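Ribokinase (Arabidopsis thaliana, PDB 6ILS) catalyses the magnesium-dependent transfer of a phosphoryl group from ATP to O-5 of D-ribose, giving D-ribose 5-phosphate and ADP. Local coordinates at residues V162-D167 with D181-L186; I138-R143 with F261-A266. One frame throughout, in Å; residues are numbered along the deposited sequence.

Interaction 1: V162-D167 with D181-L186; sequences VPVILD and DSIDIL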
loop_
_atom_site.group_PDB
_atom_site.type_symbol
_atom_site.label_atom_id
_atom_site.label_comp_id
_atom_site.label_asym_id
_atom_site.label_seq_id
_atom_site.Cartn_x
_atom_site.Cartn_y
_atom_site.Cartn_z
ATOM N N VAL B 162 30.976 22.248 0.427
ATOM C CA VAL B 162 30.531 21.377 1.542
ATOM C C VAL B 162 30.488 19.906 1.073
ATOM O O VAL B 162 30.259 19.642 -0.103
ATOM C CB VAL B 162 29.152 21.857 2.116
ATOM C CG1 VAL B 162 28.701 23.153 1.438
ATOM C CG2 VAL B 162 28.054 20.781 2.008
ATOM N N PRO B 163 30.736 18.946 1.979
ATOM C CA PRO B 163 30.861 17.543 1.539
ATOM C C PRO B 163 29.559 16.910 1.024
ATOM O O PRO B 163 28.490 17.133 1.585
ATOM C CB PRO B 163 31.348 16.821 2.795
ATOM C CG PRO B 163 30.985 17.715 3.924
ATOM C CD PRO B 163 30.970 19.105 3.422
ATOM N N VAL B 164 29.668 16.138 -0.046
ATOM C CA VAL B 164 28.531 15.436 -0.623
ATOM C C VAL B 164 28.767 13.947 -0.592
ATOM O O VAL B 164 29.785 13.461 -1.105
ATOM C CB VAL B 164 28.277 15.867 -2.084
ATOM C CG1 VAL B 164 27.084 15.117 -2.663
ATOM C CG2 VAL B 164 28.062 17.360 -2.154
ATOM N N ILE B 165 27.828 13.222 0.006
ATOM C CA ILE B 165 27.890 11.770 0.078
ATOM C C ILE B 165 26.829 11.149 -0.808
ATOM O O ILE B 165 25.646 11.495 -0.716
ATOM C CB ILE B 165 27.692 11.264 1.554
ATOM C CG1 ILE B 165 28.738 11.902 2.470
ATOM C CG2 ILE B 165 27.728 9.741 1.593
ATOM C CD1 ILE B 165 28.615 11.499 3.943
ATOM N N LEU B 166 27.250 10.234 -1.670
ATOM C CA LEU B 166 26.336 9.497 -2.504
ATOM C C LEU B 166 26.287 8.044 -2.067
ATOM O O LEU B 166 27.262 7.293 -2.191
ATOM C CB LEU B 166 26.734 9.604 -3.990
ATOM C CG LEU B 166 25.944 8.710 -4.939
ATOM C CD1 LEU B 166 24.465 9.142 -5.048
ATOM C CD2 LEU B 166 26.601 8.703 -6.342
ATOM N N ASP B 167 25.135 7.665 -1.529
ATOM C CA ASP B 167 24.845 6.286 -1.185
ATOM C C ASP B 167 24.468 5.624 -2.489
ATOM O O ASP B 167 23.700 6.193 -3.273
ATOM C CB ASP B 167 23.726 6.232 -0.126
ATOM C CG ASP B 167 23.168 4.838 0.096
ATOM O OD1 ASP B 167 23.830 3.841 -0.244
ATOM O OD2 ASP B 167 22.030 4.741 0.619
ATOM N N ASP B 181 32.082 12.519 -10.462
ATOM C CA ASP B 181 33.023 13.641 -10.422
ATOM C C ASP B 181 32.602 14.779 -9.507
ATOM O O ASP B 181 33.407 15.659 -9.208
ATOM C CB ASP B 181 33.231 14.228 -11.830
ATOM C CG ASP B 181 34.278 13.484 -12.632
ATOM O OD1 ASP B 181 35.245 12.965 -12.032
ATOM O OD2 ASP B 181 34.133 13.427 -13.874
ATOM N N SER B 182 31.343 14.782 -9.078
ATOM C CA SER B 182 30.809 15.928 -8.349
ATOM C C SER B 182 30.557 15.648 -6.863
ATOM O O SER B 182 30.196 16.546 -6.118
ATOM C CB SER B 182 29.499 16.396 -8.985
ATOM O OG SER B 182 29.660 16.625 -10.376
ATOM N N ILE B 183 30.749 14.405 -6.448
ATOM C CA ILE B 183 30.561 14.045 -5.041
ATOM C C ILE B 183 31.908 13.943 -4.328
ATOM O O ILE B 183 32.964 13.954 -4.973
ATOM C CB ILE B 183 29.798 12.726 -4.911
ATOM C CG1 ILE B 183 30.625 11.585 -5.515
ATOM C CG2 ILE B 183 28.410 12.858 -5.548
ATOM C CD1 ILE B 183 30.039 10.224 -5.343
ATOM N N ASP B 184 31.880 13.855 -3.000
ATOM C CA ASP B 184 33.113 13.753 -2.220
ATOM C C ASP B 184 33.305 12.336 -1.689
ATOM O O ASP B 184 34.409 11.794 -1.694
ATOM C CB ASP B 184 33.103 14.754 -1.064
ATOM C CG ASP B 184 33.077 16.201 -1.541
ATOM O OD1 ASP B 184 34.148 16.714 -1.930
ATOM O OD2 ASP B 184 31.997 16.833 -1.527
ATOM N N ILE B 185 32.217 11.727 -1.233
ATOM C CA ILE B 185 32.301 10.388 -0.682
ATOM C C ILE B 185 31.294 9.489 -1.357
ATOM O O ILE B 185 30.113 9.817 -1.418
ATOM C CB ILE B 185 32.042 10.394 0.844
ATOM C CG1 ILE B 185 33.059 11.288 1.545
ATOM C CG2 ILE B 185 32.060 8.970 1.384
ATOM C CD1 ILE B 185 32.825 11.459 3.042
ATOM N N LEU B 186 31.760 8.358 -1.868
ATOM C CA LEU B 186 30.899 7.342 -2.435
ATOM C C LEU B 186 30.668 6.273 -1.367
ATOM O O LEU B 186 31.630 5.831 -0.726
ATOM C CB LEU B 186 31.535 6.721 -3.693
ATOM C CG LEU B 186 30.665 5.730 -4.464
ATOM C CD1 LEU B 186 29.530 6.466 -5.169
ATOM C CD2 LEU B 186 31.500 4.936 -5.485
HETATM O O HOH W 1 32.255 19.767 -1.924
#
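Strands 164-170 and 185-187 pair in parallel in the large sheet, through the bridges Ile165-Ile185 and Leu166-Leu186, within a beta-alpha-beta unit that includes helix 177-180. Ile183 and Asp184 lead into the second strand. The carbonyl O of Val164 is gripped twice, by Asp184 N at 2.9 Å and by Ile185 N at 3.0 Å. The register continues with Leu166 N to Ile185 O, 2.9 Å, a nearly straight bond. Where the second strand begins, Asp184 OD2 accepts from Val164 N at 2.8 Å on its anti lone pair, and a water bridges the same oxygen to Val162 O. With an alanine here, Val164 N would probably lose its acceptor and the water one of its two anchors. On one face Ile165 and Ile185 lie side by side, with Ile165 CG1 4.0 Å from Ile185 CB. On the other, CG1 of Ile183 sits between its backbone N and carbonyl carbon (chi1 64°), bringing CD1 3.6 Å from Leu166 CB. Leu166 and Leu186 also run alongside each other there. Helix 147-158 packs on Val164, while helix 257-270 packs on Ile165 and Ile185. Strand 138-143 lies beyond segment 162-167, and strand 221-225 beyond segment 181-186.

Interaction 2: I138-R143 with F261-A266; sequences IVLLQR and FTAAFA. With ATP (adenosine-5'-triphosphate), chain E.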
loop_
_atom_site.group_PDB
_atom_site.type_symbol
_atom_site.label_atom_id
_atom_site.label_comp_id
_atom_site.label_asym_id
_atom_site.label_seq_id
_atom_site.Cartn_x
_atom_site.Cartn_y
_atom_site.Cartn_z
ATOM N N ILE B 138 26.395 19.468 5.157
ATOM C CA ILE B 138 26.734 18.209 4.504
ATOM C C ILE B 138 25.499 17.732 3.758
ATOM O O ILE B 138 24.383 17.937 4.218
ATOM C CB ILE B 138 27.236 17.141 5.527
ATOM C CG1 ILE B 138 27.764 15.911 4.808
ATOM C CG2 ILE B 138 26.132 16.744 6.530
ATOM C CD1 ILE B 138 28.765 15.109 5.639
ATOM N N VAL B 139 25.683 17.146 2.585
ATOM C CA VAL B 139 24.548 16.742 1.761
ATOM C C VAL B 139 24.599 15.247 1.470
ATOM O O VAL B 139 25.668 14.722 1.157
ATOM C CB VAL B 139 24.514 17.550 0.418
ATOM C CG1 VAL B 139 23.454 17.002 -0.525
ATOM C CG2 VAL B 139 24.274 19.015 0.703
ATOM N N LEU B 140 23.453 14.560 1.601
ATOM C CA LEU B 140 23.356 13.120 1.357
ATOM C C LEU B 140 22.402 12.828 0.220
ATOM O O LEU B 140 21.278 13.324 0.236
ATOM C CB LEU B 140 22.836 12.360 2.601
ATOM C CG LEU B 140 23.553 12.435 3.929
ATOM C CD1 LEU B 140 23.106 11.257 4.846
ATOM C CD2 LEU B 140 25.057 12.485 3.742
ATOM N N LEU B 141 22.862 12.025 -0.739
ATOM C CA LEU B 141 22.095 11.566 -1.893
ATOM C C LEU B 141 22.071 10.042 -1.932
ATOM O O LEU B 141 22.953 9.389 -1.351
ATOM C CB LEU B 141 22.726 12.116 -3.188
ATOM C CG LEU B 141 23.058 13.605 -3.170
ATOM C CD1 LEU B 141 23.900 13.983 -4.405
ATOM C CD2 LEU B 141 21.759 14.479 -3.100
ATOM N N GLN B 142 21.077 9.468 -2.611
ATOM C CA GLN B 142 21.063 8.044 -2.917
ATOM C C GLN B 142 20.653 7.873 -4.386
ATOM O O GLN B 142 20.612 8.848 -5.128
ATOM C CB GLN B 142 20.107 7.265 -2.004
ATOM C CG GLN B 142 20.034 7.799 -0.574
ATOM C CD GLN B 142 19.236 9.104 -0.477
ATOM O OE1 GLN B 142 18.193 9.281 -1.137
ATOM N NE2 GLN B 142 19.726 10.015 0.333
ATOM N N ARG B 143 20.328 6.651 -4.795
ATOM C CA ARG B 143 19.963 6.446 -6.193
ATOM C C ARG B 143 18.535 5.970 -6.377
ATOM O O ARG B 143 18.274 4.970 -7.046
ATOM C CB ARG B 143 20.954 5.495 -6.827
ATOM C CG ARG B 143 22.349 6.070 -6.715
ATOM C CD ARG B 143 23.226 5.724 -7.890
ATOM N NE ARG B 143 22.682 6.161 -9.178
ATOM C CZ ARG B 143 22.555 5.346 -10.220
ATOM N NH1 ARG B 143 22.904 4.072 -10.092
ATOM N NH2 ARG B 143 22.071 5.787 -11.375
ATOM N N PHE B 261 23.611 3.706 8.990
ATOM C CA PHE B 261 25.075 3.747 8.986
ATOM C C PHE B 261 25.566 5.003 8.261
ATOM O O PHE B 261 26.401 5.763 8.765
ATOM C CB PHE B 261 25.663 2.490 8.329
ATOM C CG PHE B 261 27.176 2.432 8.408
ATOM C CD1 PHE B 261 27.968 3.038 7.442
ATOM C CD2 PHE B 261 27.794 1.809 9.473
ATOM C CE1 PHE B 261 29.359 3.011 7.531
ATOM C CE2 PHE B 261 29.186 1.773 9.573
ATOM C CZ PHE B 261 29.970 2.386 8.598
ATOM N N THR B 262 25.028 5.216 7.067
ATOM C CA THR B 262 25.502 6.310 6.216
ATOM C C THR B 262 25.136 7.670 6.803
ATOM O O THR B 262 25.966 8.572 6.877
ATOM C CB THR B 262 24.922 6.185 4.779
ATOM O OG1 THR B 262 25.210 4.877 4.272
ATOM C CG2 THR B 262 25.552 7.220 3.869
ATOM N N ALA B 263 23.907 7.814 7.292
ATOM C CA ALA B 263 23.521 9.084 7.900
ATOM C C ALA B 263 24.256 9.379 9.212
ATOM O O ALA B 263 24.579 10.541 9.495
ATOM C CB ALA B 263 21.988 9.125 8.121
ATOM N N ALA B 264 24.523 8.346 10.014
ATOM C CA ALA B 264 25.210 8.547 11.296
ATOM C C ALA B 264 26.668 8.937 11.045
ATOM O O ALA B 264 27.240 9.788 11.728
ATOM C CB ALA B 264 25.133 7.264 12.168
ATOM N N PHE B 265 27.262 8.309 10.039
ATOM C CA PHE B 265 28.601 8.698 9.612
ATOM C C PHE B 265 28.615 10.186 9.235
ATOM O O PHE B 265 29.497 10.933 9.643
ATOM C CB PHE B 265 29.056 7.824 8.438
ATOM C CG PHE B 265 30.429 8.172 7.926
ATOM C CD1 PHE B 265 30.607 9.203 7.007
ATOM C CD2 PHE B 265 31.534 7.457 8.352
ATOM C CE1 PHE B 265 31.883 9.526 6.539
ATOM C CE2 PHE B 265 32.808 7.781 7.886
ATOM C CZ PHE B 265 32.975 8.805 6.979
ATOM N N ALA B 266 27.627 10.615 8.463
ATOM C CA ALA B 266 27.531 12.020 7.998
ATOM C C ALA B 266 27.398 12.989 9.171
ATOM O O ALA B 266 28.004 14.021 9.144
ATOM C CB ALA B 266 26.388 12.170 7.032
HETATM P PG ATP E . 23.414 -1.835 2.804
HETATM O O1G ATP E . 23.787 -0.571 2.117
HETATM O O2G ATP E . 22.057 -1.699 3.478
HETATM O O3G ATP E . 23.305 -2.970 1.833
HETATM P PB ATP E . 25.138 -3.566 4.195
HETATM O O1B ATP E . 26.183 -3.442 5.216
HETATM O O2B ATP E . 25.757 -4.183 3.026
HETATM O O3B ATP E . 24.583 -2.123 3.863
HETATM P PA ATP E . 23.427 -5.115 5.964
HETATM O O1A ATP E . 24.086 -6.480 6.127
HETATM O O2A ATP E . 21.927 -5.264 5.995
HETATM O O3A ATP E . 23.860 -4.475 4.581
HETATM O "O5'" ATP E . 23.856 -4.196 7.156
HETATM C "C5'" ATP E . 23.470 -2.836 7.184
HETATM C "C4'" ATP E . 24.254 -2.141 8.376
HETATM O "O4'" ATP E . 23.960 -2.903 9.686
HETATM C "C3'" ATP E . 25.497 -2.247 8.171
HETATM O "O3'" ATP E . 26.176 -1.061 8.621
HETATM C "C2'" ATP E . 26.028 -3.530 9.079
HETATM O "O2'" ATP E . 27.451 -3.331 9.312
HETATM C "C1'" ATP E . 25.306 -3.535 10.124
HETATM N N9 ATP E . 24.967 -4.918 10.509
HETATM C C8 ATP E . 24.525 -6.069 9.924
HETATM N N7 ATP E . 24.424 -7.015 10.897
HETATM C C5 ATP E . 24.795 -6.440 12.088
HETATM C C6 ATP E . 24.873 -6.952 13.382
HETATM N N6 ATP E . 24.572 -8.287 13.822
HETATM N N1 ATP E . 25.279 -6.165 14.376
HETATM C C2 ATP E . 25.606 -4.847 14.134
HETATM N N3 ATP E . 25.531 -4.334 12.879
HETATM C C4 ATP E . 25.125 -5.145 11.853
#
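Thr262 OG1 is held by two groups, Gly258 O one turn back in the helix and Lys225 NZ. Leu140 meets Thr262 only loosely, through the backbone O. No hydrogen bond joins the two segments. The contact is apolar helix-on-sheet packing in the alpha/beta core of the PfkB fold. Leu140 and Ala266 carry most of it. With CG anti to its own carbonyl carbon (chi1 -58°), Leu140 turns both methyls to the helix, where small Ala263 and Ala266 face them. Leu140 CD2 rests 3.6 Å from Ala266 CB. Leu140 CD1 lies between the two alanines, 3.8 Å from Ala263 CA. Ile138 adds its CD1, 4.0 Å from Ala266 CB. The axes approach to 9.8 Å, the usual spacing of such layers, and run nearly antiparallel at 167°. Phe261 faces another way. Its CD2 is 3.4 Å from O3' of the bound ATP, which meets the ring obliquely. Helix 257-270 thus serves both core and nucleotide pocket, and it carries Asp259, the predicted proton acceptor. On the far side of the helix, Phe261, Ala264 and Phe265 pack on helix 275-289. Strand 138-143 runs between strands 5-8 and 164-170, and Leu140 also touches Leu5.

Overall arrangement
Interactions 1 and 2 have centres about 9 Å apart and share the large sheet. Strands 138-143 and 164-170 are neighbours in it: Asp167 N lies 2.8 Å from Leu141 O, and Leu141 N 2.8 Å from Ile165 O, both probable hydrogen bonds. On the face under helix 257-270, Ile165 CB packs 3.6 Å from Leu140 CD2, so one apolar layer runs through both contacts. Lys225, a predicted ATP-binding residue that also holds Thr262, forms a salt bridge with Asp167 at the end of segment 162-167. Interaction 2 reaches the nucleotide directly through Phe261. Interaction 1 stands further back, with the Ile165 side chain about 11 Å from ATP.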